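Local coordinates for protein putative Xylose isomerase (Rhodospirillum rubrum, PDB 3QXB) that binds iron or manganese ions in a xylose isomerase-like TIM barrel and is probably an isomerase, at residues 101-113 / 152-164. Numbering follows the deposited sequence. Where two conformers were deposited one is given.
Sequences FLAPTLELQSLGY and IYAIARDMWIELA. With EDO (1,2-ethanediol), chain O.
With CG of Phe101 trans to its own carbonyl carbon (chi1 -61°), the phenyl ring is laid against Trp160, whose NE1 edge stands over the centre of one face. Ring centroids 4.2 Å apart for Phe101 and the five-membered ring of Trp160, with planes inclined at 58°, identify an edge-to-face pair. Met159, present as selenomethionine, keeps an extended chain beyond CG, which carries its SE to the rim of the same phenyl ring, 3.7 Å from Phe101 CD1: a Met-aromatic contact at the edge. Leu163 divides its branches, CD1 meeting Phe101 CZ and CD2 lying over a face of Tyr113, 3.8 Å from the ring centroid and almost along the ring normal, a position that identifies a CH-pi contact. Gln109 is a knob among Ile152, Ile155, Ala156 and Met159, and Met159 is one in return among Leu106, Gln109, Ser110 and Tyr113. The Gln109 amide bridges the backbones of Phe101 and Ile152: its NE2 donates to Phe101 O at 2.7 Å, close to the amide plane, and weakly to Ile152 O at 3.2 Å with a bent N-H...O angle of 130°. Leu116 packs on Phe101, Trp160 and Leu163, extending the apolar layer. Segments 106-113 and 152-164, from helices that follow consecutive barrel strands 85-90 and 130-133, thus pack side by side and run in the same general direction, as neighbouring outer helices of a TIM barrel do.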
ATOM      1  N   PHE A 101      11.866  -5.613  -9.753  1.00 19.31           N
ATOM      2  CA  PHE A 101      12.708  -6.293 -10.719  1.00 19.74           C
ATOM      3  C   PHE A 101      12.486  -5.905 -12.166  1.00 19.43           C
ATOM      4  O   PHE A 101      13.377  -6.111 -13.009  1.00 19.36           O
ATOM      5  CB  PHE A 101      12.604  -7.814 -10.558  1.00 20.25           C
ATOM      6  CG  PHE A 101      13.056  -8.301  -9.210  1.00 19.92           C
ATOM      7  CD1 PHE A 101      14.428  -8.489  -8.967  1.00 19.71           C
ATOM      8  CD2 PHE A 101      12.131  -8.503  -8.161  1.00 18.65           C
ATOM      9  CE1 PHE A 101      14.867  -8.931  -7.738  1.00 18.11           C
ATOM     10  CE2 PHE A 101      12.550  -8.921  -6.918  1.00 18.15           C
ATOM     11  CZ  PHE A 101      13.921  -9.146  -6.696  1.00 16.54           C
ATOM     12  N   LEU A 102      11.340  -5.313 -12.467  1.00 19.76           N
ATOM     13  CA  LEU A 102      11.081  -4.859 -13.861  1.00 20.47           C
ATOM     14  C   LEU A 102      11.157  -3.322 -14.037  1.00 21.40           C
ATOM     15  O   LEU A 102      10.821  -2.772 -15.101  1.00 21.58           O
ATOM     16  CB  LEU A 102       9.767  -5.435 -14.363  1.00 21.16           C
ATOM     17  CG  LEU A 102       9.651  -6.964 -14.290  1.00 20.41           C
ATOM     18  CD1 LEU A 102       8.304  -7.448 -14.841  1.00 23.88           C
ATOM     19  CD2 LEU A 102      10.764  -7.705 -15.015  1.00 19.85           C
ATOM     20  N   ALA A 103      11.673  -2.642 -13.010  1.00 21.32           N
ATOM     21  CA  ALA A 103      11.784  -1.191 -13.009  1.00 21.59           C
ATOM     22  C   ALA A 103      12.660  -0.652 -14.167  1.00 22.33           C
ATOM     23  O   ALA A 103      13.487  -1.362 -14.720  1.00 22.80           O
ATOM     24  CB  ALA A 103      12.336  -0.707 -11.620  1.00 20.41           C
ATOM     25  N   PRO A 104      12.493   0.625 -14.522  1.00 23.42           N
ATOM     26  CA  PRO A 104      13.127   1.122 -15.739  1.00 23.70           C
ATOM     27  C   PRO A 104      14.611   1.542 -15.621  1.00 23.32           C
ATOM     28  O   PRO A 104      15.210   1.855 -16.627  1.00 23.60           O
ATOM     29  CB  PRO A 104      12.244   2.316 -16.124  1.00 24.98           C
ATOM     30  CG  PRO A 104      11.727   2.821 -14.760  1.00 25.00           C
ATOM     31  CD  PRO A 104      11.447   1.524 -14.032  1.00 23.78           C
ATOM     32  N   THR A 105      15.207   1.535 -14.428  1.00 22.31           N
ATOM     33  CA  THR A 105      16.656   1.737 -14.292  1.00 22.35           C
ATOM     34  C   THR A 105      17.241   0.574 -13.529  1.00 22.79           C
ATOM     35  O   THR A 105      16.526  -0.091 -12.726  1.00 21.29           O
ATOM     36  CB  THR A 105      17.023   3.019 -13.545  1.00 24.14           C
ATOM     37  OG1 THR A 105      16.715   2.852 -12.151  1.00 19.12           O
ATOM     38  CG2 THR A 105      16.281   4.297 -14.153  1.00 22.53           C
ATOM     39  N   LEU A 106      18.524   0.299 -13.780  1.00 22.61           N
ATOM     40  CA  LEU A 106      19.208  -0.793 -13.085  1.00 22.82           C
ATOM     41  C   LEU A 106      19.253  -0.494 -11.582  1.00 21.72           C
ATOM     42  O   LEU A 106      19.154  -1.404 -10.797  1.00 18.65           O
ATOM     43  CB  LEU A 106      20.630  -1.022 -13.611  1.00 24.28           C
ATOM     44  CG  LEU A 106      21.423  -2.198 -13.005  1.00 27.57           C
ATOM     45  CD1 LEU A 106      20.695  -3.561 -13.242  1.00 27.13           C
ATOM     46  CD2 LEU A 106      22.861  -2.239 -13.523  1.00 29.22           C
ATOM     47  N   GLU A 107      19.417   0.764 -11.190  1.00 20.93           N
ATOM     48  CA  GLU A 107      19.409   1.095  -9.755  1.00 21.90           C
ATOM     49  C   GLU A 107      18.081   0.737  -9.085  1.00 19.75           C
ATOM     50  O   GLU A 107      18.061   0.215  -7.967  1.00 19.37           O
ATOM     51  CB  GLU A 107      19.716   2.584  -9.527  1.00 22.72           C
ATOM     52  CG  GLU A 107      21.199   2.892  -9.438  1.00 27.67           C
ATOM     53  CD  GLU A 107      21.497   4.349  -9.052  1.00 28.70           C
ATOM     54  OE1 GLU A 107      20.607   5.123  -8.637  1.00 27.42           O
ATOM     55  OE2 GLU A 107      22.650   4.729  -9.199  1.00 34.42           O
ATOM     56  N   LEU A 108      16.955   1.019  -9.749  1.00 19.67           N
ATOM     57  CA  LEU A 108      15.635   0.643  -9.213  1.00 19.41           C
ATOM     58  C   LEU A 108      15.476  -0.865  -9.198  1.00 18.23           C
ATOM     59  O   LEU A 108      14.963  -1.420  -8.227  1.00 19.44           O
ATOM     60  CB  LEU A 108      14.476   1.314  -9.972  1.00 20.56           C
ATOM     61  CG  LEU A 108      14.258   2.815  -9.763  1.00 22.77           C
ATOM     62  CD1 LEU A 108      13.340   3.406 -10.880  1.00 24.69           C
ATOM     63  CD2 LEU A 108      13.665   3.108  -8.367  1.00 20.64           C
ATOM     64  N   GLN A 109      15.968  -1.561 -10.230  1.00 18.96           N
ATOM     65  CA  GLN A 109      15.960  -3.042 -10.202  1.00 17.53           C
ATOM     66  C   GLN A 109      16.782  -3.538  -9.024  1.00 16.79           C
ATOM     67  O   GLN A 109      16.404  -4.461  -8.363  1.00 17.42           O
ATOM     68  CB  GLN A 109      16.481  -3.655 -11.505  1.00 17.75           C
ATOM     69  CG  GLN A 109      15.597  -3.438 -12.716  1.00 19.87           C
ATOM     70  CD  GLN A 109      16.171  -4.100 -13.914  1.00 21.67           C
ATOM     71  OE1 GLN A 109      17.059  -3.535 -14.562  1.00 22.87           O
ATOM     72  NE2 GLN A 109      15.741  -5.359 -14.180  1.00 21.25           N
ATOM     73  N   SER A 110      17.944  -2.934  -8.781  1.00 18.63           N
ATOM     74  CA  SER A 110      18.802  -3.336  -7.656  1.00 19.03           C
ATOM     75  C   SER A 110      18.185  -3.073  -6.304  1.00 18.17           C
ATOM     76  O   SER A 110      18.463  -3.817  -5.353  1.00 20.38           O
ATOM     77  CB  SER A 110      20.182  -2.686  -7.726  1.00 18.78           C
ATOM     78  OG  SER A 110      20.803  -3.076  -8.918  1.00 23.80           O
ATOM     79  N   LEU A 111      17.309  -2.079  -6.220  1.00 18.96           N
ATOM     80  CA  LEU A 111      16.505  -1.865  -5.009  1.00 18.32           C
ATOM     81  C   LEU A 111      15.457  -2.970  -4.841  1.00 18.13           C
ATOM     82  O   LEU A 111      15.145  -3.374  -3.729  1.00 16.99           O
ATOM     83  CB  LEU A 111      15.890  -0.484  -4.973  1.00 18.58           C
ATOM     84  CG  LEU A 111      16.913   0.635  -4.751  1.00 21.27           C
ATOM     85  CD1 LEU A 111      16.374   2.066  -5.187  1.00 17.94           C
ATOM     86  CD2 LEU A 111      17.469   0.628  -3.316  1.00 21.78           C
ATOM     87  N   GLY A 112      14.960  -3.519  -5.947  1.00 17.45           N
ATOM     88  CA  GLY A 112      14.099  -4.699  -5.872  1.00 16.25           C
ATOM     89  C   GLY A 112      14.833  -5.922  -5.351  1.00 16.25           C
ATOM     90  O   GLY A 112      14.328  -6.639  -4.495  1.00 16.20           O
ATOM     91  N   TYR A 113      16.027  -6.159  -5.886  1.00 17.10           N
ATOM     92  CA  TYR A 113      16.947  -7.189  -5.389  1.00 18.40           C
ATOM     93  C   TYR A 113      17.102  -7.086  -3.845  1.00 17.80           C
ATOM     94  O   TYR A 113      16.885  -8.020  -3.111  1.00 16.62           O
ATOM     95  CB  TYR A 113      18.300  -7.078  -6.094  1.00 18.71           C
ATOM     96  CG  TYR A 113      19.236  -8.205  -5.742  1.00 19.13           C
ATOM     97  CD1 TYR A 113      19.908  -8.194  -4.543  1.00 17.85           C
ATOM     98  CD2 TYR A 113      19.468  -9.276  -6.640  1.00 18.94           C
ATOM     99  CE1 TYR A 113      20.771  -9.205  -4.181  1.00 19.58           C
ATOM    100  CE2 TYR A 113      20.300 -10.293  -6.291  1.00 21.80           C
ATOM    101  CZ  TYR A 113      20.955 -10.262  -5.043  1.00 22.86           C
ATOM    102  OH  TYR A 113      21.813 -11.252  -4.661  1.00 21.16           O
ATOM    103  N   ILE A 152      15.080  -6.028 -19.670  1.00 22.94           N
ATOM    104  CA  ILE A 152      14.823  -5.848 -18.232  1.00 22.58           C
ATOM    105  C   ILE A 152      14.573  -7.194 -17.580  1.00 21.96           C
ATOM    106  O   ILE A 152      15.099  -7.499 -16.487  1.00 21.34           O
ATOM    107  CB  ILE A 152      13.677  -4.836 -18.013  1.00 22.59           C
ATOM    108  CG1 ILE A 152      14.111  -3.462 -18.523  1.00 22.66           C
ATOM    109  CG2 ILE A 152      13.268  -4.742 -16.568  1.00 19.03           C
ATOM    110  CD1 ILE A 152      12.952  -2.469 -18.581  1.00 24.25           C
ATOM    111  N   TYR A 153      13.824  -8.029 -18.287  1.00 22.27           N
ATOM    112  CA  TYR A 153      13.535  -9.359 -17.829  1.00 22.19           C
ATOM    113  C   TYR A 153      14.802 -10.222 -17.700  1.00 21.36           C
ATOM    114  O   TYR A 153      14.935 -10.976 -16.735  1.00 20.67           O
ATOM    115  CB  TYR A 153      12.507 -10.031 -18.756  1.00 23.19           C
ATOM    116  CG  TYR A 153      12.315 -11.470 -18.404  1.00 24.42           C
ATOM    117  CD1 TYR A 153      11.810 -11.837 -17.166  1.00 25.80           C
ATOM    118  CD2 TYR A 153      12.689 -12.452 -19.268  1.00 26.32           C
ATOM    119  CE1 TYR A 153      11.670 -13.176 -16.815  1.00 25.99           C
ATOM    120  CE2 TYR A 153      12.563 -13.794 -18.932  1.00 27.82           C
ATOM    121  CZ  TYR A 153      12.057 -14.145 -17.703  1.00 27.72           C
ATOM    122  OH  TYR A 153      11.928 -15.478 -17.430  1.00 31.04           O
ATOM    123  N   ALA A 154      15.763 -10.106 -18.628  1.00 21.79           N
ATOM    124  CA  ALA A 154      16.925 -10.975 -18.547  1.00 21.07           C
ATOM    125  C   ALA A 154      17.729 -10.654 -17.263  1.00 21.16           C
ATOM    126  O   ALA A 154      18.260 -11.540 -16.591  1.00 19.50           O
ATOM    127  CB  ALA A 154      17.811 -10.843 -19.802  1.00 21.50           C
ATOM    128  N   ILE A 155      17.750  -9.377 -16.909  1.00 21.09           N
ATOM    129  CA  ILE A 155      18.401  -8.949 -15.686  1.00 21.40           C
ATOM    130  C   ILE A 155      17.620  -9.464 -14.484  1.00 20.66           C
ATOM    131  O   ILE A 155      18.208  -9.957 -13.529  1.00 21.17           O
ATOM    132  CB  ILE A 155      18.563  -7.437 -15.677  1.00 21.06           C
ATOM    133  CG1 ILE A 155      19.646  -7.055 -16.706  1.00 24.59           C
ATOM    134  CG2 ILE A 155      18.877  -6.917 -14.236  1.00 20.83           C
ATOM    135  CD1 ILE A 155      19.525  -5.641 -17.271  1.00 27.41           C
ATOM    136  N   ALA A 156      16.296  -9.345 -14.531  1.00 21.47           N
ATOM    137  CA  ALA A 156      15.460  -9.743 -13.425  1.00 21.13           C
ATOM    138  C   ALA A 156      15.666 -11.219 -13.137  1.00 20.61           C
ATOM    139  O   ALA A 156      15.824 -11.601 -12.000  1.00 19.58           O
ATOM    140  CB  ALA A 156      14.015  -9.455 -13.709  1.00 20.62           C
ATOM    141  N   ARG A 157      15.626 -12.043 -14.186  0.50 21.58           N
ATOM    142  CA  ARG A 157      15.804 -13.502 -14.076  0.50 22.13           C
ATOM    143  C   ARG A 157      17.154 -13.860 -13.437  0.50 21.69           C
ATOM    144  O   ARG A 157      17.221 -14.694 -12.538  0.50 21.82           O
ATOM    145  CB  ARG A 157      15.631 -14.165 -15.468  0.50 22.98           C
ATOM    146  CG  ARG A 157      16.547 -15.358 -15.775  0.50 24.33           C
ATOM    147  CD  ARG A 157      16.243 -15.950 -17.164  0.50 26.18           C
ATOM    148  NE  ARG A 157      16.798 -15.170 -18.275  0.50 26.71           N
ATOM    149  CZ  ARG A 157      16.268 -15.097 -19.491  0.50 23.99           C
ATOM    150  NH1 ARG A 157      15.156 -15.740 -19.765  0.50 24.88           N
ATOM    151  NH2 ARG A 157      16.834 -14.348 -20.432  0.50 26.89           N
ATOM    152  N   ASP A 158      18.220 -13.196 -13.873  1.00 21.72           N
ATOM    153  CA  ASP A 158      19.529 -13.411 -13.296  1.00 21.55           C
ATOM    154  C   ASP A 158      19.509 -13.000 -11.816  1.00 20.06           C
ATOM    155  O   ASP A 158      20.089 -13.664 -10.994  1.00 21.27           O
ATOM    156  CB  ASP A 158      20.626 -12.653 -14.059  1.00 21.53           C
ATOM    157  CG  ASP A 158      20.909 -13.248 -15.439  1.00 25.52           C
ATOM    158  OD1 ASP A 158      20.510 -14.426 -15.699  1.00 24.36           O
ATOM    159  OD2 ASP A 158      21.517 -12.525 -16.268  1.00 26.46           O
HETATM  160  N   MSE A 159      18.803 -11.937 -11.479  1.00 19.87           N
HETATM  161  CA  MSE A 159      18.679 -11.545 -10.070  1.00 19.22           C
HETATM  162  C   MSE A 159      18.040 -12.637  -9.211  1.00 20.02           C
HETATM  163  O   MSE A 159      18.475 -12.867  -8.077  1.00 19.67           O
HETATM  164  CB  MSE A 159      17.892 -10.270  -9.935  1.00 18.96           C
HETATM  165  CG  MSE A 159      18.695  -9.050 -10.361  1.00 18.24           C
HETATM  166 SE   MSE A 159      17.757  -7.425 -10.148  0.75 12.10          SE
HETATM  167  CE  MSE A 159      19.161  -6.277 -10.552  1.00 18.28           C
ATOM    168  N   TRP A 160      16.977 -13.272  -9.720  1.00 19.65           N
ATOM    169  CA  TRP A 160      16.250 -14.247  -8.925  1.00 19.84           C
ATOM    170  C   TRP A 160      17.086 -15.494  -8.724  1.00 19.37           C
ATOM    171  O   TRP A 160      16.963 -16.162  -7.701  1.00 19.78           O
ATOM    172  CB  TRP A 160      14.874 -14.597  -9.522  1.00 20.88           C
ATOM    173  CG  TRP A 160      13.805 -13.613  -9.066  1.00 20.95           C
ATOM    174  CD1 TRP A 160      13.690 -12.321  -9.431  1.00 21.10           C
ATOM    175  CD2 TRP A 160      12.750 -13.862  -8.135  1.00 22.15           C
ATOM    176  NE1 TRP A 160      12.625 -11.731  -8.793  1.00 21.64           N
ATOM    177  CE2 TRP A 160      12.039 -12.651  -7.976  1.00 20.72           C
ATOM    178  CE3 TRP A 160      12.350 -14.975  -7.396  1.00 21.66           C
ATOM    179  CZ2 TRP A 160      10.923 -12.546  -7.157  1.00 21.28           C
ATOM    180  CZ3 TRP A 160      11.257 -14.861  -6.572  1.00 21.98           C
ATOM    181  CH2 TRP A 160      10.560 -13.651  -6.452  1.00 21.98           C
ATOM    182  N   ILE A 161      17.924 -15.809  -9.701  1.00 19.15           N
ATOM    183  CA  ILE A 161      18.877 -16.893  -9.556  1.00 20.02           C
ATOM    184  C   ILE A 161      19.817 -16.661  -8.399  1.00 19.35           C
ATOM    185  O   ILE A 161      19.978 -17.532  -7.554  1.00 18.94           O
ATOM    186  CB  ILE A 161      19.640 -17.145 -10.893  1.00 20.34           C
ATOM    187  CG1 ILE A 161      18.630 -17.696 -11.912  1.00 19.68           C
ATOM    188  CG2 ILE A 161      20.858 -18.028 -10.668  1.00 20.60           C
ATOM    189  CD1 ILE A 161      19.119 -17.646 -13.352  1.00 22.75           C
ATOM    190  N   GLU A 162      20.426 -15.487  -8.361  1.00 18.82           N
ATOM    191  CA  GLU A 162      21.317 -15.104  -7.263  1.00 20.99           C
ATOM    192  C   GLU A 162      20.612 -15.108  -5.882  1.00 19.83           C
ATOM    193  O   GLU A 162      21.189 -15.509  -4.870  1.00 18.74           O
ATOM    194  CB  GLU A 162      21.843 -13.697  -7.526  1.00 21.77           C
ATOM    195  CG  GLU A 162      23.203 -13.457  -6.973  1.00 28.20           C
ATOM    196  CD  GLU A 162      23.841 -12.119  -7.370  1.00 32.57           C
ATOM    197  OE1 GLU A 162      23.430 -11.438  -8.326  1.00 34.87           O
ATOM    198  OE2 GLU A 162      24.813 -11.762  -6.697  1.00 40.15           O
ATOM    199  N   LEU A 163      19.385 -14.594  -5.881  1.00 19.25           N
ATOM    200  CA  LEU A 163      18.573 -14.526  -4.676  1.00 18.79           C
ATOM    201  C   LEU A 163      18.152 -15.932  -4.203  1.00 18.81           C
ATOM    202  O   LEU A 163      18.102 -16.169  -3.012  1.00 18.27           O
ATOM    203  CB  LEU A 163      17.367 -13.627  -4.881  1.00 18.12           C
ATOM    204  CG  LEU A 163      17.661 -12.126  -4.881  1.00 17.73           C
ATOM    205  CD1 LEU A 163      16.445 -11.381  -5.464  1.00 16.56           C
ATOM    206  CD2 LEU A 163      17.994 -11.674  -3.496  1.00 17.99           C
ATOM    207  N   ALA A 164      17.876 -16.857  -5.119  1.00 19.82           N
ATOM    208  CA  ALA A 164      17.612 -18.247  -4.719  1.00 19.80           C
ATOM    209  C   ALA A 164      18.875 -18.868  -4.069  1.00 20.46           C
ATOM    210  O   ALA A 164      18.768 -19.565  -3.071  1.00 22.29           O
ATOM    211  CB  ALA A 164      17.088 -19.094  -5.926  1.00 19.52           C
TER
HETATM  212  C1  EDO O 365      23.440 -11.028  -0.184  1.00 31.69           C
HETATM  213  O1  EDO O 365      24.792 -11.459  -0.415  1.00 34.37           O
HETATM  214  C2  EDO O 365      22.582 -11.455  -1.364  1.00 29.26           C
HETATM  215  O2  EDO O 365      23.040 -10.799  -2.528  1.00 29.03           O